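Tll1590 protein (Thermosynechococcus elongatus, PDB 6LDQ) probably belongs to the glycosyltransferases of the GT-B clan, which are built from Rossmann-like domains. Local coordinates at residues 6-11 with 209-214; 162-165 with 169-172. All blocks are in the same frame, centred on the assembly; numbering follows the deposited sequence.

Contact 1. Residues 6-11 with 209-214; sequences QPIALI and QLYRQL
Tyr-211 reaches from the helix to the strand and supplies the whole of the helix side of this contact, meeting Ile-8 and Leu-10. Its CB leaves the backbone in the direction of the strand, and with CG anti to the carbonyl carbon (chi1 -65°) the ring is carried deep between helix and sheet. Further out along one flank, CD2 lies 4.1 Å from Ile-8 CD1, and CE2 approaches that same methyl more closely, at 3.6 Å. The methyl comes in obliquely to the ring, and the two side chains cross at about a right angle. Ile-8 can deliver it because chi2 of 175° extends CD1 away from the strand, so that isoleucine's long CG1-CD1 arm reaches the ring. At the tip, Tyr-211 OH passes 4.0 Å from Leu-10 CD1. This hydroxyl is buried, but a hydrogen bond with His-110 ND1 on the adjoining strand satisfies it. Tyrosine therefore suits the place twice over, with an apolar ring for the core and a polar tip that finds a partner there. Trp-45 stacks edge-to-face with the ring, while Leu-40 and Leu-132 also touch Tyr-211. Helix 200-216 lies on one face of the largely parallel sheet and reaches central strand 8-11 through Tyr-211, an arrangement characteristic of the three-layer alpha/beta Rossmann-like fold.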
ATOM      1  N   GLN A   6      -4.685  10.044  12.010  1.00 27.22           N
ATOM      2  CA  GLN A   6      -5.315  10.625  10.805  1.00 28.74           C
ATOM      3  C   GLN A   6      -4.792  10.335   9.415  1.00 32.95           C
ATOM      4  O   GLN A   6      -5.176   9.282   8.906  1.00 37.38           O
ATOM      5  CB  GLN A   6      -6.177  11.877  10.981  1.00 30.00           C
ATOM      6  CG  GLN A   6      -5.506  13.216  11.219  1.00 30.00           C
ATOM      7  CD  GLN A   6      -6.604  14.247  11.388  1.00 30.00           C
ATOM      8  OE1 GLN A   6      -7.747  13.893  11.569  1.00 30.00           O
ATOM      9  NE2 GLN A   6      -6.291  15.529  11.333  1.00 30.00           N
ATOM     10  N   PRO A   7      -3.913  11.159   8.826  1.00 26.82           N
ATOM     11  CA  PRO A   7      -3.717  11.094   7.416  1.00 21.33           C
ATOM     12  C   PRO A   7      -3.073   9.750   7.086  1.00 22.98           C
ATOM     13  O   PRO A   7      -2.050   9.524   7.591  1.00 25.67           O
ATOM     14  CB  PRO A   7      -2.871  12.336   7.132  1.00 24.27           C
ATOM     15  CG  PRO A   7      -2.093  12.524   8.388  1.00 22.98           C
ATOM     16  CD  PRO A   7      -2.892  11.897   9.510  1.00 24.55           C
ATOM     17  N   ILE A   8      -3.783   8.892   6.365  1.00 18.72           N
ATOM     18  CA  ILE A   8      -3.179   7.594   5.972  1.00 21.08           C
ATOM     19  C   ILE A   8      -2.984   7.594   4.459  1.00 16.91           C
ATOM     20  O   ILE A   8      -3.735   8.201   3.796  1.00 15.81           O
ATOM     21  CB  ILE A   8      -4.003   6.384   6.424  1.00 17.38           C
ATOM     22  CG1 ILE A   8      -5.312   6.258   5.665  1.00 15.05           C
ATOM     23  CG2 ILE A   8      -4.176   6.293   7.918  1.00 22.31           C
ATOM     24  CD1 ILE A   8      -6.034   5.026   6.018  1.00 24.11           C
ATOM     25  N   ALA A   9      -1.946   6.927   4.009  1.00 14.90           N
ATOM     26  CA  ALA A   9      -1.628   6.810   2.600  1.00 15.95           C
ATOM     27  C   ALA A   9      -1.728   5.351   2.206  1.00 16.10           C
ATOM     28  O   ALA A   9      -1.157   4.484   2.882  1.00 18.84           O
ATOM     29  CB  ALA A   9      -0.229   7.355   2.289  1.00 17.01           C
ATOM     30  N   LEU A  10      -2.475   5.086   1.140  1.00 15.87           N
ATOM     31  CA  LEU A  10      -2.439   3.800   0.456  1.00 17.73           C
ATOM     32  C   LEU A  10      -1.616   3.992  -0.813  1.00 16.20           C
ATOM     33  O   LEU A  10      -1.709   5.032  -1.476  1.00 15.78           O
ATOM     34  CB  LEU A  10      -3.847   3.294   0.116  1.00 16.79           C
ATOM     35  CG  LEU A  10      -4.702   2.574   1.182  1.00 17.35           C
ATOM     36  CD1 LEU A  10      -4.713   3.260   2.528  1.00 21.36           C
ATOM     37  CD2 LEU A  10      -6.121   2.336   0.668  1.00 18.49           C
ATOM     38  N   ILE A  11      -0.780   3.012  -1.130  1.00 14.03           N
ATOM     39  CA  ILE A  11       0.093   3.115  -2.292  1.00 13.14           C
ATOM     40  C   ILE A  11      -0.110   1.892  -3.173  1.00 16.82           C
ATOM     41  O   ILE A  11      -0.005   0.759  -2.694  1.00 14.72           O
ATOM     42  CB  ILE A  11       1.574   3.230  -1.892  1.00 18.74           C
ATOM     43  CG1 ILE A  11       1.835   4.557  -1.192  1.00 15.49           C
ATOM     44  CG2 ILE A  11       2.467   3.132  -3.127  1.00 13.83           C
ATOM     45  CD1 ILE A  11       3.165   4.597  -0.511  1.00 19.19           C
ATOM     46  N   GLN A 209      -9.930  -1.960  11.645  1.00 21.09           N
ATOM     47  CA  GLN A 209      -9.648  -2.561  12.944  1.00 22.58           C
ATOM     48  C   GLN A 209      -8.168  -2.893  13.084  1.00 21.53           C
ATOM     49  O   GLN A 209      -7.575  -2.696  14.150  1.00 21.99           O
ATOM     50  CB  GLN A 209     -10.507  -3.816  13.133  1.00 23.45           C
ATOM     51  CG  GLN A 209      -9.869  -4.882  14.025  1.00 27.54           C
ATOM     52  CD  GLN A 209      -9.921  -4.487  15.485  1.00 29.81           C
ATOM     53  OE1 GLN A 209     -10.785  -3.708  15.888  1.00 37.94           O
ATOM     54  NE2 GLN A 209      -8.994  -5.004  16.284  1.00 32.94           N
ATOM     55  N   LEU A 210      -7.550  -3.399  12.017  1.00 20.19           N
ATOM     56  CA  LEU A 210      -6.118  -3.661  12.073  1.00 21.61           C
ATOM     57  C   LEU A 210      -5.346  -2.370  12.310  1.00 23.91           C
ATOM     58  O   LEU A 210      -4.495  -2.295  13.210  1.00 20.75           O
ATOM     59  CB  LEU A 210      -5.659  -4.349  10.784  1.00 20.18           C
ATOM     60  CG  LEU A 210      -5.438  -5.858  10.951  1.00 32.08           C
ATOM     61  CD1 LEU A 210      -4.122  -6.064  11.660  1.00 30.93           C
ATOM     62  CD2 LEU A 210      -6.586  -6.543  11.735  1.00 30.96           C
ATOM     63  N   TYR A 211      -5.665  -1.327  11.535  1.00 18.88           N
ATOM     64  CA  TYR A 211      -5.033  -0.025  11.729  1.00 20.04           C
ATOM     65  C   TYR A 211      -5.063   0.374  13.201  1.00 22.13           C
ATOM     66  O   TYR A 211      -4.028   0.681  13.804  1.00 24.91           O
ATOM     67  CB  TYR A 211      -5.747   1.035  10.879  1.00 17.11           C
ATOM     68  CG  TYR A 211      -5.663   0.857   9.364  1.00 19.32           C
ATOM     69  CD1 TYR A 211      -4.916  -0.177   8.786  1.00 19.62           C
ATOM     70  CD2 TYR A 211      -6.336   1.730   8.516  1.00 18.74           C
ATOM     71  CE1 TYR A 211      -4.857  -0.333   7.412  1.00 18.57           C
ATOM     72  CE2 TYR A 211      -6.290   1.592   7.150  1.00 17.23           C
ATOM     73  CZ  TYR A 211      -5.537   0.557   6.595  1.00 20.54           C
ATOM     74  OH  TYR A 211      -5.500   0.431   5.227  1.00 19.04           O
ATOM     75  N   ARG A 212      -6.247   0.327  13.811  1.00 20.84           N
ATOM     76  CA  ARG A 212      -6.365   0.750  15.198  1.00 22.65           C
ATOM     77  C   ARG A 212      -5.561  -0.151  16.126  1.00 23.79           C
ATOM     78  O   ARG A 212      -4.895   0.333  17.047  1.00 28.72           O
ATOM     79  CB  ARG A 212      -7.841   0.795  15.585  1.00 22.79           C
ATOM     80  CG  ARG A 212      -8.637   1.773  14.726  1.00 23.75           C
ATOM     81  CD  ARG A 212      -9.990   2.104  15.347  1.00 29.49           C
ATOM     82  NE  ARG A 212     -11.015   1.203  14.837  1.00 31.35           N
ATOM     83  CZ  ARG A 212     -11.343   0.054  15.416  1.00 29.86           C
ATOM     84  NH1 ARG A 212     -12.283  -0.718  14.886  1.00 30.96           N
ATOM     85  NH2 ARG A 212     -10.723  -0.323  16.526  1.00 33.97           N
ATOM     86  N   GLN A 213      -5.592  -1.461  15.887  1.00 21.58           N
ATOM     87  CA  GLN A 213      -4.743  -2.384  16.637  1.00 24.56           C
ATOM     88  C   GLN A 213      -3.276  -1.966  16.579  1.00 24.73           C
ATOM     89  O   GLN A 213      -2.597  -1.883  17.610  1.00 26.43           O
ATOM     90  CB  GLN A 213      -4.898  -3.798  16.075  1.00 26.89           C
ATOM     91  CG  GLN A 213      -5.677  -4.758  16.927  1.00 31.74           C
ATOM     92  CD  GLN A 213      -5.889  -6.073  16.208  1.00 35.36           C
ATOM     93  OE1 GLN A 213      -7.022  -6.521  16.025  1.00 37.01           O
ATOM     94  NE2 GLN A 213      -4.797  -6.683  15.765  1.00 35.65           N
ATOM     95  N   LEU A 214      -2.768  -1.728  15.368  1.00 23.17           N
ATOM     96  CA  LEU A 214      -1.398  -1.248  15.196  1.00 25.27           C
ATOM     97  C   LEU A 214      -1.139   0.020  16.003  1.00 29.04           C
ATOM     98  O   LEU A 214      -0.120   0.133  16.695  1.00 35.51           O
ATOM     99  CB  LEU A 214      -1.123  -0.984  13.716  1.00 24.29           C
ATOM    100  CG  LEU A 214      -0.787  -2.159  12.806  1.00 31.59           C
ATOM    101  CD1 LEU A 214      -0.016  -1.641  11.605  1.00 30.25           C
ATOM    102  CD2 LEU A 214       0.034  -3.195  13.561  1.00 28.18           C
TER

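Contact 2. Residues 162-165 with 169-172; sequences AILE and CVIV
Leu-164 sets CG beside its backbone N (chi1 -78°), and the chi2 of 162° that extends CD1 leaves CD2 as the branch facing the strand. Val-170 answers with CG1 anti to its own N (chi1 175°), a setting that holds CG2 out toward the helix. The two methyls meet, Leu-164 CD2 and Val-170 CG2 standing 3.8 Å apart. Leu-164 CD2 in fact sits against the whole fork of the valine, 4.0 Å from Val-170 CB and 4.1 Å from Val-170 CG1, with the side chains crossing at about a right angle. Ile-163 adds a looser touch, its CG2 lying 4.4 Å from Val-170 CG2, while the rest of that side chain leads off toward Trp-131 and His-133. Helix 153-166 runs into strand 169-172 through a very short turn and completes a beta-alpha-beta crossover from strand 130-134, the repeating unit of Rossmann-like domains. The last turn of the helix comes to lie beside the start of the strand. Valine fits there, since its beta-branched side chain suits an extended backbone and is compact enough for the close approach here, where Leu-164 CA and Val-170 CA are 6.6 Å apart. Leucine, longer and flexible, bridges outward as well: it also packs on Leu-181 and Val-185 of helix 175-185, and a bound thiocyanate ion, probably from the crystallisation liquor, lies about 4 Å from its side chain.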
ATOM      1  N   ALA A 162      12.014  -9.102   2.400  1.00 19.95           N
ATOM      2  CA  ALA A 162      12.284  -7.885   3.166  1.00 19.87           C
ATOM      3  C   ALA A 162      10.999  -7.268   3.699  1.00 15.17           C
ATOM      4  O   ALA A 162      10.974  -6.730   4.807  1.00 16.23           O
ATOM      5  CB  ALA A 162      13.043  -6.871   2.312  1.00 18.26           C
ATOM      6  N   ILE A 163       9.924  -7.342   2.922  1.00 14.76           N
ATOM      7  CA  ILE A 163       8.658  -6.764   3.356  1.00 19.36           C
ATOM      8  C   ILE A 163       8.073  -7.577   4.507  1.00 20.24           C
ATOM      9  O   ILE A 163       7.671  -7.023   5.535  1.00 21.63           O
ATOM     10  CB  ILE A 163       7.680  -6.677   2.177  1.00 14.59           C
ATOM     11  CG1 ILE A 163       8.172  -5.655   1.152  1.00 18.57           C
ATOM     12  CG2 ILE A 163       6.302  -6.244   2.684  1.00 15.54           C
ATOM     13  CD1 ILE A 163       7.579  -5.857  -0.212  1.00 14.85           C
ATOM     14  N   LEU A 164       8.041  -8.907   4.358  1.00 17.09           N
ATOM     15  CA  LEU A 164       7.524  -9.752   5.430  1.00 21.58           C
ATOM     16  C   LEU A 164       8.279  -9.521   6.732  1.00 20.63           C
ATOM     17  O   LEU A 164       7.680  -9.533   7.817  1.00 17.64           O
ATOM     18  CB  LEU A 164       7.600 -11.225   5.025  1.00 17.02           C
ATOM     19  CG  LEU A 164       6.509 -11.688   4.065  1.00 14.95           C
ATOM     20  CD1 LEU A 164       6.938 -13.010   3.406  1.00 21.77           C
ATOM     21  CD2 LEU A 164       5.180 -11.845   4.818  1.00 16.42           C
ATOM     22  N   GLU A 165       9.587  -9.271   6.640  1.00 15.86           N
ATOM     23  CA  GLU A 165      10.420  -9.141   7.829  1.00 19.36           C
ATOM     24  C   GLU A 165      10.268  -7.796   8.527  1.00 18.99           C
ATOM     25  O   GLU A 165      10.491  -7.709   9.738  1.00 23.96           O
ATOM     26  CB  GLU A 165      11.891  -9.351   7.462  1.00 25.60           C
ATOM     27  CG  GLU A 165      12.240 -10.781   7.130  1.00 21.84           C
ATOM     28  CD  GLU A 165      13.617 -10.905   6.506  1.00 29.63           C
ATOM     29  OE1 GLU A 165      14.109  -9.904   5.945  1.00 30.28           O
ATOM     30  OE2 GLU A 165      14.200 -12.002   6.573  1.00 38.43           O
ATOM     31  N   CYS A 169       2.375  -5.536   9.450  1.00 21.66           N
ATOM     32  CA  CYS A 169       1.439  -6.604   9.136  1.00 22.23           C
ATOM     33  C   CYS A 169       1.271  -6.773   7.633  1.00 22.27           C
ATOM     34  O   CYS A 169       1.096  -5.793   6.907  1.00 19.76           O
ATOM     35  CB  CYS A 169       0.070  -6.357   9.775  1.00 21.38           C
ATOM     36  SG  CYS A 169      -1.099  -7.636   9.363  1.00 29.05           S
ATOM     37  N   VAL A 170       1.271  -8.030   7.183  1.00 17.76           N
ATOM     38  CA  VAL A 170       1.068  -8.352   5.776  1.00 18.38           C
ATOM     39  C   VAL A 170      -0.282  -9.036   5.596  1.00 18.22           C
ATOM     40  O   VAL A 170      -0.543 -10.074   6.211  1.00 22.73           O
ATOM     41  CB  VAL A 170       2.195  -9.240   5.231  1.00 21.19           C
ATOM     42  CG1 VAL A 170       1.860  -9.642   3.811  1.00 19.20           C
ATOM     43  CG2 VAL A 170       3.501  -8.497   5.292  1.00 16.14           C
ATOM     44  N   ILE A 171      -1.109  -8.485   4.719  1.00 19.46           N
ATOM     45  CA  ILE A 171      -2.457  -8.981   4.472  1.00 17.16           C
ATOM     46  C   ILE A 171      -2.432  -9.953   3.292  1.00 18.63           C
ATOM     47  O   ILE A 171      -1.857  -9.661   2.234  1.00 19.76           O
ATOM     48  CB  ILE A 171      -3.422  -7.802   4.224  1.00 16.64           C
ATOM     49  CG1 ILE A 171      -3.656  -7.057   5.545  1.00 18.70           C
ATOM     50  CG2 ILE A 171      -4.752  -8.305   3.655  1.00 16.91           C
ATOM     51  CD1 ILE A 171      -3.401  -5.573   5.504  1.00 25.05           C
ATOM     52  N   VAL A 172      -3.002 -11.143   3.496  1.00 20.42           N
ATOM     53  CA  VAL A 172      -3.212 -12.116   2.431  1.00 16.76           C
ATOM     54  C   VAL A 172      -4.696 -12.168   2.114  1.00 17.32           C
ATOM     55  O   VAL A 172      -5.543 -11.943   2.989  1.00 22.80           O
ATOM     56  CB  VAL A 172      -2.687 -13.508   2.837  1.00 17.54           C
ATOM     57  CG1 VAL A 172      -1.161 -13.497   2.889  1.00 16.38           C
ATOM     58  CG2 VAL A 172      -3.263 -13.906   4.184  1.00 17.90           C
TER

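Overall arrangement
Contact 1 and contact 2 share one mixed sheet, their centres 15 Å apart, and lie on its opposite faces. Strand 8-11 occupies the middle of the sheet; strands 108-112 and 130-134 separate it from strand 169-172. Helix 200-216 covers one face at contact 1, and helix 153-166 covers the other at contact 2. In sequence, contact 2 is a local join, whereas contact 1 brings the two ends of the chain together around it. The two contacts also touch: Leu-210 CD1 of helix 200-216 packs 4.1 Å from Cys-169 SG on strand 169-172. The outcome is a helix-sheet-helix sandwich, with the C-terminal helix reaching the first strand through one tyrosine.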